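Local structure of type-2 restriction enzyme NlaIV (Neisseria lactamica, 6QM2) at residues Phe188-Leu191 with Glu192-Val195; Ile115-Pro118 with Tyr119-Asp122. The protein cleaves double-stranded DNA as a type II restriction endonuclease, recognising the sequence 5'-GGNNCC-3' and cutting it at its centre to leave blunt ends. All coordinates share one frame; numbering follows the deposited sequence.

Contact 1. Residues Phe188-Leu191 with Glu192-Val195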
loop_
_atom_site.group_PDB
_atom_site.type_symbol
_atom_site.label_atom_id
_atom_site.label_comp_id
_atom_site.label_asym_id
_atom_site.label_seq_id
_atom_site.Cartn_x
_atom_site.Cartn_y
_atom_site.Cartn_z
ATOM N N PHE A 188 11.725 29.357 5.057
ATOM C CA PHE A 188 12.384 30.410 4.277
ATOM C C PHE A 188 11.441 31.599 4.066
ATOM O O PHE A 188 10.267 31.421 3.727
ATOM C CB PHE A 188 12.888 29.892 2.928
ATOM C CG PHE A 188 13.979 28.863 3.034
ATOM C CD1 PHE A 188 15.278 29.239 3.358
ATOM C CD2 PHE A 188 13.715 27.519 2.781
ATOM C CE1 PHE A 188 16.293 28.292 3.444
ATOM C CE2 PHE A 188 14.725 26.569 2.860
ATOM C CZ PHE A 188 16.017 26.955 3.195
ATOM N N GLU A 189 11.967 32.803 4.276
ATOM C CA GLU A 189 11.175 34.038 4.216
ATOM C C GLU A 189 10.790 34.432 2.788
ATOM O O GLU A 189 9.730 35.025 2.568
ATOM C CB GLU A 189 11.937 35.186 4.888
ATOM C CG GLU A 189 12.088 35.005 6.395
ATOM C CD GLU A 189 13.152 35.892 7.026
ATOM O OE1 GLU A 189 13.767 36.735 6.330
ATOM O OE2 GLU A 189 13.375 35.734 8.243
ATOM N N CYS A 190 11.653 34.102 1.829
ATOM C CA CYS A 190 11.427 34.425 0.427
ATOM C C CYS A 190 12.082 33.406 -0.504
ATOM O O CYS A 190 12.897 32.580 -0.075
ATOM C CB CYS A 190 12.002 35.804 0.132
ATOM S SG CYS A 190 13.791 35.878 0.379
ATOM N N LEU A 191 11.726 33.499 -1.782
ATOM C CA LEU A 191 12.299 32.660 -2.835
ATOM C C LEU A 191 13.826 32.738 -2.900
ATOM O O LEU A 191 14.488 31.715 -3.040
ATOM C CB LEU A 191 11.707 33.051 -4.194
ATOM C CG LEU A 191 12.289 32.404 -5.452
ATOM C CD1 LEU A 191 12.187 30.894 -5.370
ATOM C CD2 LEU A 191 11.570 32.921 -6.686
ATOM N N GLU A 192 14.378 33.944 -2.795
ATOM C CA GLU A 192 15.825 34.148 -2.960
ATOM C C GLU A 192 16.628 33.356 -1.927
ATOM O O GLU A 192 17.655 32.758 -2.261
ATOM C CB GLU A 192 16.201 35.640 -2.888
ATOM C CG GLU A 192 15.789 36.478 -4.100
ATOM C CD GLU A 192 14.354 37.001 -4.057
ATOM O OE1 GLU A 192 13.628 36.739 -3.070
ATOM O OE2 GLU A 192 13.947 37.683 -5.026
ATOM N N ASP A 193 16.141 33.346 -0.684
ATOM C CA ASP A 193 16.793 32.615 0.411
ATOM C C ASP A 193 16.740 31.102 0.198
ATOM O O ASP A 193 17.752 30.423 0.375
ATOM C CB ASP A 193 16.169 32.980 1.768
ATOM C CG ASP A 193 16.458 34.424 2.195
ATOM O OD1 ASP A 193 17.180 35.154 1.484
ATOM O OD2 ASP A 193 15.953 34.834 3.259
ATOM N N PHE A 194 15.567 30.587 -0.178
ATOM C CA PHE A 194 15.408 29.173 -0.566
ATOM C C PHE A 194 16.425 28.776 -1.641
ATOM O O PHE A 194 17.117 27.768 -1.506
ATOM C CB PHE A 194 13.974 28.904 -1.054
ATOM C CG PHE A 194 13.757 27.523 -1.633
ATOM C CD1 PHE A 194 13.492 26.441 -0.806
ATOM C CD2 PHE A 194 13.802 27.307 -3.006
ATOM C CE1 PHE A 194 13.287 25.174 -1.336
ATOM C CE2 PHE A 194 13.599 26.041 -3.539
ATOM C CZ PHE A 194 13.341 24.972 -2.704
ATOM N N VAL A 195 16.523 29.587 -2.690
ATOM C CA VAL A 195 17.439 29.313 -3.793
ATOM C C VAL A 195 18.887 29.393 -3.310
ATOM O O VAL A 195 19.719 28.582 -3.732
ATOM C CB VAL A 195 17.197 30.262 -4.997
ATOM C CG1 VAL A 195 18.269 30.085 -6.072
ATOM C CG2 VAL A 195 15.813 30.022 -5.597
#
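Cys-190 is the N-cap of helix 191-204, its sulfur meeting Asp-193 in the first turn, where the chain arrives as a loop and becomes helical. The cap residue carries SG between its own N and carbonyl carbon (chi1 63°), which brings the sulfur back over the start of the helix. There Cys-190 SG accepts a weak hydrogen bond from Asp-193 N at 3.6 Å; a thiol is a softer acceptor than the serine, threonine or aspartate commonly used at this position. The helical pattern then begins with a weak hydrogen bond from Phe-194 N to Cys-190 O, followed by the firmer one from Val-195 N to Leu-191 O at 3.0 Å.

Ahead of the cap, Phe-188 lays its ring against this turn. Phe-194 CA sits almost over the middle, 3.9 Å from the centroid of the Phe-188 ring, a CH-pi contact, while the Phe-194 ring presents its edge in an offset edge-to-face pair with planes at 83°. Two flat apolar side chains suit this buried corner, which Thr-152 and Trp-236 help to enclose. Glu-189 OE1 and Asp-193 OD2 lie 4.2 Å apart, yet both form salt bridges to Lys-242, which probably offsets their mutual repulsion; Tyr-243 OH is hydrogen-bonded to Asp-193 OD2. One turn along the helix, the branched ends of Leu-191 and Val-195 meet, CD1 to CG2 at 3.7 Å.

Contact 2. Residues Ile115-Pro118 with Tyr119-Asp122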
loop_
_atom_site.group_PDB
_atom_site.type_symbol
_atom_site.label_atom_id
_atom_site.label_comp_id
_atom_site.label_asym_id
_atom_site.label_seq_id
_atom_site.Cartn_x
_atom_site.Cartn_y
_atom_site.Cartn_z
ATOM N N ILE A 115 17.504 25.224 -12.804
ATOM C CA ILE A 115 18.316 25.959 -13.781
ATOM C C ILE A 115 17.652 25.929 -15.159
ATOM O O ILE A 115 17.525 26.963 -15.805
ATOM C CB ILE A 115 19.762 25.424 -13.856
ATOM C CG1 ILE A 115 20.525 25.906 -12.619
ATOM C CG2 ILE A 115 20.461 25.882 -15.142
ATOM C CD1 ILE A 115 21.917 25.338 -12.465
ATOM N N HIS A 116 17.245 24.745 -15.607
ATOM C CA HIS A 116 16.621 24.586 -16.923
ATOM C C HIS A 116 15.207 25.182 -16.949
ATOM O O HIS A 116 14.787 25.746 -17.960
ATOM C CB HIS A 116 16.589 23.104 -17.331
ATOM C CG HIS A 116 17.945 22.515 -17.594
ATOM N ND1 HIS A 116 18.227 21.773 -18.723
ATOM C CD2 HIS A 116 19.098 22.560 -16.879
ATOM C CE1 HIS A 116 19.490 21.385 -18.690
ATOM N NE2 HIS A 116 20.041 21.850 -17.582
ATOM N N LYS A 117 14.492 25.070 -15.828
ATOM C CA LYS A 117 13.104 25.512 -15.715
ATOM C C LYS A 117 12.864 26.255 -14.385
ATOM O O LYS A 117 12.187 25.736 -13.494
ATOM C CB LYS A 117 12.175 24.297 -15.813
ATOM C CG LYS A 117 12.300 23.477 -17.090
ATOM C CD LYS A 117 11.303 22.325 -17.075
ATOM C CE LYS A 117 11.380 21.465 -18.325
ATOM N NZ LYS A 117 10.134 20.667 -18.499
ATOM N N PRO A 118 13.409 27.482 -14.248
ATOM C CA PRO A 118 13.241 28.289 -13.022
ATOM C C PRO A 118 11.796 28.556 -12.618
ATOM O O PRO A 118 11.513 28.740 -11.437
ATOM C CB PRO A 118 13.921 29.617 -13.371
ATOM C CG PRO A 118 14.852 29.298 -14.478
ATOM C CD PRO A 118 14.211 28.195 -15.259
ATOM N N TYR A 119 10.903 28.601 -13.598
ATOM C CA TYR A 119 9.463 28.713 -13.342
ATOM C C TYR A 119 8.852 27.618 -12.440
ATOM O O TYR A 119 7.745 27.802 -11.917
ATOM C CB TYR A 119 8.676 28.820 -14.659
ATOM C CG TYR A 119 8.917 27.704 -15.662
ATOM C CD1 TYR A 119 8.191 26.519 -15.607
ATOM C CD2 TYR A 119 9.859 27.848 -16.684
ATOM C CE1 TYR A 119 8.408 25.501 -16.532
ATOM C CE2 TYR A 119 10.082 26.836 -17.608
ATOM C CZ TYR A 119 9.352 25.668 -17.531
ATOM O OH TYR A 119 9.566 24.672 -18.447
ATOM N N MET A 120 9.559 26.499 -12.260
ATOM C CA MET A 120 9.166 25.487 -11.268
ATOM C C MET A 120 9.156 26.006 -9.824
ATOM O O MET A 120 8.393 25.511 -8.998
ATOM C CB MET A 120 10.063 24.247 -11.364
ATOM C CG MET A 120 9.873 23.432 -12.633
ATOM S SD MET A 120 8.173 22.864 -12.851
ATOM C CE MET A 120 8.295 22.006 -14.420
ATOM N N LEU A 121 9.974 27.012 -9.527
ATOM C CA LEU A 121 9.982 27.632 -8.196
ATOM C C LEU A 121 8.691 28.383 -7.848
ATOM O O LEU A 121 8.455 28.678 -6.673
ATOM C CB LEU A 121 11.168 28.586 -8.054
ATOM C CG LEU A 121 12.555 27.945 -8.146
ATOM C CD1 LEU A 121 13.635 28.976 -8.441
ATOM C CD2 LEU A 121 12.877 27.183 -6.872
ATOM N N ASP A 122 7.876 28.708 -8.856
ATOM C CA ASP A 122 6.592 29.379 -8.648
ATOM C C ASP A 122 5.412 28.403 -8.692
ATOM O O ASP A 122 4.267 28.843 -8.804
ATOM C CB ASP A 122 6.401 30.489 -9.698
ATOM C CG ASP A 122 5.547 31.651 -9.189
ATOM O OD1 ASP A 122 5.966 32.307 -8.214
ATOM O OD2 ASP A 122 4.469 31.918 -9.768
#
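Lys-117 and Tyr-119 lie across one another where helix 107-116 ends and the chain turns through a short 3-10 segment toward strand 124-132. The lysine is the first residue to leave helical geometry. Its CB lies over one face of the tyrosine ring, and the extended chain beyond passes obliquely by the hydroxyl, CG and CD beside OH. Lys-117 CB stands 3.9 Å from the centroid of the Tyr-119 ring, displaced toward the rim, in a CH-pi contact. The tyrosine reaches back this way because its CG lies between backbone N and carbonyl carbon (chi1 55°), swinging the ring over the preceding residues; His-226 meets the same ring.

Two i-to-i+3 hydrogen bonds join the two halves of the turn, Met-120 N to Lys-117 O and Leu-121 N to Pro-118 O, each 3.0 Å long. Pro-118 suits the i+1 position of the turn closed by Lys-117 O, since its ring fixes phi near the required value and it has no N-H to satisfy. Met-120 bends at chi2, bringing its CE within 4.0 Å of Lys-117 CD. Lys-117 thus contributes its methylenes, and its contact with Tyr-119 is of CH-pi and van der Waals kind, the ammonium being carried past the hydroxyl.

Contact 2 comes first along the chain, at the exit of helix 107-116, and contact 1 follows some seventy residues later, at the entrance of helix 191-204. Their centres are 14 Å apart, yet they touch through Leu-121, which packs against Leu-191, Phe-194 and Val-195; Leu-121 CD2 lies 3.6 Å from Phe-194 CE2. The 3-10 turn after helix 107-116 is thus joined to the start of helix 191-204 by aliphatic and aromatic side chains. Helix 215-227 borders both contacts, with Phe-219 touching Val-195 and Leu-121. Contact 2 leads into strand 124-132 of the mixed sheet of this PD-(D/E)XK-clan enzyme, and there Met-120 touches Pro-75, one of the sodium-site residues, so the joined helix ends lie close to that site.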